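Phosphoglycerol transferase GacH (Streptococcus pyogenes MGAS5005, PDB 6DGM) probably transfers glycerol phosphate to streptococcal rhamnose polysaccharides, through a manganese-binding domain of the alkaline phosphatase clan that forms part of a longer membrane protein. Local coordinates at residues 33-36 with 37-40; 248-251 with 252-256. All coordinates share one frame; numbering follows the deposited sequence.

Contact 1. Residues 33-36 with 37-40; sequences KNNI and ADQT
Asn34 makes a slight contact with Gln39: its CB lies 3.8 Å from Gln39 NE2. Its own amide turns elsewhere, giving ND2 to the carbonyl of Thr322, next to the calcium ligand Asp323, which bonds the backbone N of Lys33.

Asn35 contributes far more. Its carbonyl oxygen is gripped twice, by Asp38 N at 3.0 Å from Asn35 O and by Gln39 NE2 at 3.1 Å, the two donors arriving over opposite faces of the peptide plane. The side-chain donor is well aimed, with an N-H...O angle of 164° and the oxygen close to the amide plane of Gln39. The side chains of Asn35 and Asp38 run alongside each other, pointing the same way, and Asn35 ND2 reaches Asp38 OD2 at 2.9 Å. Amide and carboxylate planes stand 70° apart, and the N-H meets the oxygen from above the carboxylate plane. A water closes a second route between the same residues: it donates to Asp38 OD2, 2.6 Å from the water oxygen, and accepts from Asn35 N, 3.1 Å away.

The backbone bond to Asp38 closes a type I turn with Ile36 and Ala37 at its corners. A second i to i+3 bond follows at once, making a short 3-10 segment that delivers the chain into strand 40-46 of the central sheet.

Ile36 supplies that second bond, its O accepting from Gln39 N at 3.0 Å. Its CD1 approaches Gln39 CG at 4.2 Å, while the buried side chain packs against Leu318 and Phe319 of helix 314-321. Gln39 leaves the backbone with an unusual, partly eclipsed chi1 of -26°; a bend at chi2 then folds its amide back to Asn35 O.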
ATOM      1  N   LYS A  33       5.643  -1.873  22.793  1.00 34.80           N
ATOM      2  CA  LYS A  33       5.303  -3.010  23.644  1.00 38.23           C
ATOM      3  C   LYS A  33       5.072  -4.308  22.875  1.00 34.26           C
ATOM      4  O   LYS A  33       5.219  -5.393  23.452  1.00 35.03           O
ATOM      5  CB  LYS A  33       4.011  -2.738  24.425  1.00 47.21           C
ATOM      6  CG  LYS A  33       4.053  -1.574  25.392  1.00 56.05           C
ATOM      7  CD  LYS A  33       2.703  -1.456  26.100  1.00 62.82           C
ATOM      8  CE  LYS A  33       2.623  -0.253  27.027  1.00 68.42           C
ATOM      9  NZ  LYS A  33       1.238  -0.097  27.581  1.00 71.80           N
ATOM     10  N   ASN A  34       4.699  -4.231  21.606  1.00 28.64           N
ATOM     11  CA  ASN A  34       4.137  -5.366  20.886  1.00 27.98           C
ATOM     12  C   ASN A  34       5.129  -5.932  19.878  1.00 28.21           C
ATOM     13  O   ASN A  34       6.162  -5.327  19.572  1.00 29.28           O
ATOM     14  CB  ASN A  34       2.836  -4.954  20.186  1.00 25.47           C
ATOM     15  CG  ASN A  34       1.764  -4.517  21.170  1.00 31.06           C
ATOM     16  OD1 ASN A  34       1.705  -5.016  22.289  1.00 31.75           O
ATOM     17  ND2 ASN A  34       0.919  -3.579  20.758  1.00 35.02           N
ATOM     18  N   ASN A  35       4.792  -7.120  19.378  1.00 28.23           N
ATOM     19  CA  ASN A  35       5.561  -7.821  18.360  1.00 26.66           C
ATOM     20  C   ASN A  35       4.732  -7.903  17.090  1.00 23.52           C
ATOM     21  O   ASN A  35       3.572  -8.323  17.130  1.00 22.46           O
ATOM     22  CB  ASN A  35       5.854  -9.253  18.799  1.00 30.26           C
ATOM     23  CG  ASN A  35       6.546  -9.319  20.134  1.00 33.58           C
ATOM     24  OD1 ASN A  35       7.547  -8.648  20.359  1.00 32.54           O
ATOM     25  ND2 ASN A  35       6.004 -10.129  21.041  1.00 36.75           N
ATOM     26  N   ILE A  36       5.335  -7.536  15.957  1.00 22.86           N
ATOM     27  CA  ILE A  36       4.603  -7.532  14.693  1.00 23.59           C
ATOM     28  C   ILE A  36       4.068  -8.926  14.374  1.00 24.88           C
ATOM     29  O   ILE A  36       2.944  -9.075  13.880  1.00 24.53           O
ATOM     30  CB  ILE A  36       5.498  -6.977  13.578  1.00 25.91           C
ATOM     31  CG1 ILE A  36       4.671  -6.661  12.329  1.00 27.10           C
ATOM     32  CG2 ILE A  36       6.610  -7.955  13.258  1.00 26.48           C
ATOM     33  CD1 ILE A  36       3.619  -5.597  12.574  1.00 29.29           C
ATOM     34  N   ALA A  37       4.841  -9.966  14.700  1.00 27.79           N
ATOM     35  CA  ALA A  37       4.459 -11.343  14.416  1.00 31.19           C
ATOM     36  C   ALA A  37       3.307 -11.839  15.284  1.00 29.05           C
ATOM     37  O   ALA A  37       2.823 -12.952  15.053  1.00 28.37           O
ATOM     38  CB  ALA A  37       5.666 -12.265  14.600  1.00 35.95           C
ATOM     39  N   ASP A  38       2.855 -11.050  16.259  1.00 26.12           N
ATOM     40  CA  ASP A  38       1.651 -11.364  17.020  1.00 25.44           C
ATOM     41  C   ASP A  38       0.389 -10.798  16.378  1.00 25.63           C
ATOM     42  O   ASP A  38      -0.709 -11.038  16.879  1.00 28.45           O
ATOM     43  CB  ASP A  38       1.746 -10.815  18.448  1.00 27.11           C
ATOM     44  CG  ASP A  38       2.799 -11.501  19.280  1.00 31.39           C
ATOM     45  OD1 ASP A  38       3.137 -12.675  19.008  1.00 33.23           O
ATOM     46  OD2 ASP A  38       3.265 -10.859  20.236  1.00 34.32           O
ATOM     47  N   GLN A  39       0.524 -10.038  15.302  1.00 24.18           N
ATOM     48  CA  GLN A  39      -0.594  -9.414  14.623  1.00 25.81           C
ATOM     49  C   GLN A  39      -0.793 -10.110  13.281  1.00 22.55           C
ATOM     50  O   GLN A  39       0.175 -10.374  12.557  1.00 22.88           O
ATOM     51  CB  GLN A  39      -0.303  -7.940  14.277  1.00 31.63           C
ATOM     52  CG  GLN A  39       0.700  -7.230  15.146  1.00 40.32           C
ATOM     53  CD  GLN A  39       0.109  -6.763  16.448  1.00 45.41           C
ATOM     54  OE1 GLN A  39      -1.057  -6.370  16.509  1.00 41.35           O
ATOM     55  NE2 GLN A  39       0.912  -6.798  17.505  1.00 51.69           N
ATOM     56  N   THR A  40      -2.045 -10.356  12.922  1.00 20.28           N
ATOM     57  CA  THR A  40      -2.383 -10.664  11.537  1.00 17.90           C
ATOM     58  C   THR A  40      -2.580  -9.350  10.797  1.00 17.55           C
ATOM     59  O   THR A  40      -3.222  -8.427  11.301  1.00 18.60           O
ATOM     60  CB  THR A  40      -3.622 -11.548  11.475  1.00 18.44           C
ATOM     61  OG1 THR A  40      -3.220 -12.889  11.806  1.00 18.28           O
ATOM     62  CG2 THR A  40      -4.295 -11.523  10.099  1.00 17.79           C
TER
HETATM   63  O   HOH W   1       2.425  -8.490  20.761  1.00 26.57           O

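Contact 2. Residues 248-251 with 252-256; sequences ETRA and FLEKL
Glu254 reaches back one helical turn to Arg250, a textbook i to i+4 salt bridge on the outer surface of helix 229-257. Arg250 NE donates to Glu254 OE2 at 2.9 Å, with the oxygen at the edge of the guanidinium and near its plane. The carboxylate stands almost perpendicular to that plane, 88° away, and is met from above its own. Arg250 leaves with CG anti to the backbone N (chi1 171°) and stays extended as far as NE, which keeps NE beside Glu254 while NH1 bonds Asn67. The aliphatic part joins in, Arg250 CG lying 3.4 Å from Glu254 OE2.

Ala251 contributes mainly its backbone. Ala251 O receives Lys255 N at 3.1 Å, and also a water, 2.9 Å from that oxygen, which makes a longer bond of 3.3 Å to Glu254 OE1. Both carboxylate oxygens thus have a partner, one a charge and the other solvent.

Phe252 turns from this polar side toward the protein. Its N bonds Glu248 O at 2.9 Å, and Leu256 CD1 sits 3.8 Å above the plane of the Phe252 ring, offset toward the rim. The ring also stacks with Tyr186 of helix 182-192, where Leu190 touches Phe252 too; Leu253 and Leu256 press on Trp296 of strand 290-297, and Leu256 also on Ile263 and Val265 of strand 263-269.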
ATOM      1  N   GLU A 248     -19.295  -2.389   1.491  1.00 17.73           N
ATOM      2  CA  GLU A 248     -18.692  -3.692   1.728  1.00 17.94           C
ATOM      3  C   GLU A 248     -17.462  -3.582   2.623  1.00 17.79           C
ATOM      4  O   GLU A 248     -17.165  -4.516   3.370  1.00 18.83           O
ATOM      5  CB  GLU A 248     -18.336  -4.377   0.412  1.00 18.29           C
ATOM      6  CG  GLU A 248     -19.532  -4.638  -0.498  1.00 20.18           C
ATOM      7  CD  GLU A 248     -20.524  -5.626   0.089  1.00 23.03           C
ATOM      8  OE1 GLU A 248     -20.169  -6.348   1.056  1.00 23.48           O
ATOM      9  OE2 GLU A 248     -21.677  -5.686  -0.419  1.00 25.28           O
ATOM     10  N   THR A 249     -16.720  -2.471   2.539  1.00 16.67           N
ATOM     11  CA  THR A 249     -15.555  -2.281   3.393  1.00 16.73           C
ATOM     12  C   THR A 249     -15.986  -2.161   4.851  1.00 18.80           C
ATOM     13  O   THR A 249     -15.376  -2.768   5.740  1.00 18.78           O
ATOM     14  CB  THR A 249     -14.773  -1.040   2.930  1.00 16.94           C
ATOM     15  OG1 THR A 249     -14.345  -1.200   1.564  1.00 16.09           O
ATOM     16  CG2 THR A 249     -13.534  -0.790   3.808  1.00 17.48           C
ATOM     17  N   ARG A 250     -17.054  -1.408   5.118  1.00 19.65           N
ATOM     18  CA  ARG A 250     -17.585  -1.358   6.477  1.00 20.00           C
ATOM     19  C   ARG A 250     -17.979  -2.748   6.971  1.00 20.92           C
ATOM     20  O   ARG A 250     -17.657  -3.123   8.104  1.00 21.80           O
ATOM     21  CB  ARG A 250     -18.786  -0.415   6.540  1.00 21.22           C
ATOM     22  CG  ARG A 250     -19.553  -0.465   7.867  1.00 27.43           C
ATOM     23  CD  ARG A 250     -20.776   0.425   7.816  1.00 37.46           C
ATOM     24  NE  ARG A 250     -21.625   0.272   8.993  1.00 47.55           N
ATOM     25  CZ  ARG A 250     -22.738   0.967   9.209  1.00 53.01           C
ATOM     26  NH1 ARG A 250     -23.139   1.869   8.322  1.00 53.29           N
ATOM     27  NH2 ARG A 250     -23.445   0.766  10.313  1.00 54.97           N
ATOM     28  N   ALA A 251     -18.716  -3.507   6.149  1.00 21.06           N
ATOM     29  CA  ALA A 251     -19.154  -4.836   6.557  1.00 22.01           C
ATOM     30  C   ALA A 251     -17.973  -5.758   6.823  1.00 20.49           C
ATOM     31  O   ALA A 251     -18.005  -6.568   7.761  1.00 21.22           O
ATOM     32  CB  ALA A 251     -20.073  -5.446   5.497  1.00 22.96           C
ATOM     33  N   PHE A 252     -16.932  -5.655   6.003  1.00 19.07           N
ATOM     34  CA  PHE A 252     -15.713  -6.428   6.209  1.00 18.21           C
ATOM     35  C   PHE A 252     -15.078  -6.107   7.555  1.00 18.16           C
ATOM     36  O   PHE A 252     -14.739  -7.013   8.325  1.00 18.51           O
ATOM     37  CB  PHE A 252     -14.765  -6.098   5.059  1.00 17.29           C
ATOM     38  CG  PHE A 252     -13.396  -6.719   5.149  1.00 17.39           C
ATOM     39  CD1 PHE A 252     -13.237  -8.085   5.251  1.00 18.30           C
ATOM     40  CD2 PHE A 252     -12.267  -5.913   5.090  1.00 17.52           C
ATOM     41  CE1 PHE A 252     -11.957  -8.651   5.302  1.00 18.50           C
ATOM     42  CE2 PHE A 252     -10.989  -6.469   5.143  1.00 17.28           C
ATOM     43  CZ  PHE A 252     -10.839  -7.839   5.236  1.00 17.43           C
ATOM     44  N   LEU A 253     -14.874  -4.827   7.848  1.00 17.69           N
ATOM     45  CA  LEU A 253     -14.241  -4.481   9.116  1.00 17.83           C
ATOM     46  C   LEU A 253     -15.096  -4.940  10.295  1.00 18.78           C
ATOM     47  O   LEU A 253     -14.562  -5.425  11.302  1.00 18.86           O
ATOM     48  CB  LEU A 253     -13.966  -2.978   9.186  1.00 18.81           C
ATOM     49  CG  LEU A 253     -13.018  -2.380   8.138  1.00 20.84           C
ATOM     50  CD1 LEU A 253     -12.671  -0.947   8.558  1.00 23.32           C
ATOM     51  CD2 LEU A 253     -11.766  -3.191   7.905  1.00 20.61           C
ATOM     52  N   GLU A 254     -16.428  -4.770  10.202  1.00 19.85           N
ATOM     53  CA  GLU A 254     -17.313  -5.240  11.265  1.00 22.14           C
ATOM     54  C   GLU A 254     -17.090  -6.723  11.536  1.00 22.13           C
ATOM     55  O   GLU A 254     -17.030  -7.145  12.689  1.00 22.91           O
ATOM     56  CB  GLU A 254     -18.772  -4.948  10.888  1.00 26.09           C
ATOM     57  CG  GLU A 254     -19.147  -3.478  10.976  1.00 35.27           C
ATOM     58  CD  GLU A 254     -20.523  -3.170  10.398  1.00 46.21           C
ATOM     59  OE1 GLU A 254     -21.131  -4.065   9.768  1.00 50.66           O
ATOM     60  OE2 GLU A 254     -20.994  -2.023  10.567  1.00 49.55           O
ATOM     61  N   LYS A 255     -16.912  -7.526  10.484  1.00 21.23           N
ATOM     62  CA  LYS A 255     -16.635  -8.947  10.690  1.00 23.36           C
ATOM     63  C   LYS A 255     -15.278  -9.156  11.347  1.00 22.67           C
ATOM     64  O   LYS A 255     -15.122 -10.043  12.195  1.00 23.77           O
ATOM     65  CB  LYS A 255     -16.688  -9.690   9.354  1.00 23.76           C
ATOM     66  CG  LYS A 255     -18.109  -9.820   8.782  1.00 27.58           C
ATOM     67  CD  LYS A 255     -18.923 -10.801   9.581  1.00 35.99           C
ATOM     68  CE  LYS A 255     -20.294 -10.999   8.963  1.00 47.36           C
ATOM     69  NZ  LYS A 255     -20.195 -11.351   7.516  1.00 54.86           N
ATOM     70  N   LEU A 256     -14.281  -8.356  10.974  1.00 21.37           N
ATOM     71  CA  LEU A 256     -12.974  -8.504  11.609  1.00 19.84           C
ATOM     72  C   LEU A 256     -13.044  -8.231  13.104  1.00 21.31           C
ATOM     73  O   LEU A 256     -12.290  -8.835  13.874  1.00 23.10           O
ATOM     74  CB  LEU A 256     -11.948  -7.574  10.973  1.00 18.47           C
ATOM     75  CG  LEU A 256     -11.633  -7.862   9.491  1.00 18.28           C
ATOM     76  CD1 LEU A 256     -10.689  -6.824   8.957  1.00 18.29           C
ATOM     77  CD2 LEU A 256     -11.049  -9.255   9.294  1.00 18.47           C
TER
HETATM   78  O   HOH W   2     -20.566  -7.175   8.856  1.00 29.77           O

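Overall arrangement
Contacts 1 and 2 both lie partly buried, their centres 22 Å apart and their nearest atoms about 7 Å apart without touching. They share no element, yet each precedes a strand of the central sheet: the turn of 33-40 runs into strand 40-46, and the helix of 248-256 ends shortly before strand 263-269. Those strands are parallel neighbours, and just beyond them come the manganese ligands Glu47, Asp270 and His271. Contact 1 relies on side-chain amides, a carboxylate and 3-10 bonds to shape an irregular connection; contact 2 keeps regular i to i+4 bonding and divides its chemistry between a charged outer side and a hydrophobic inner one.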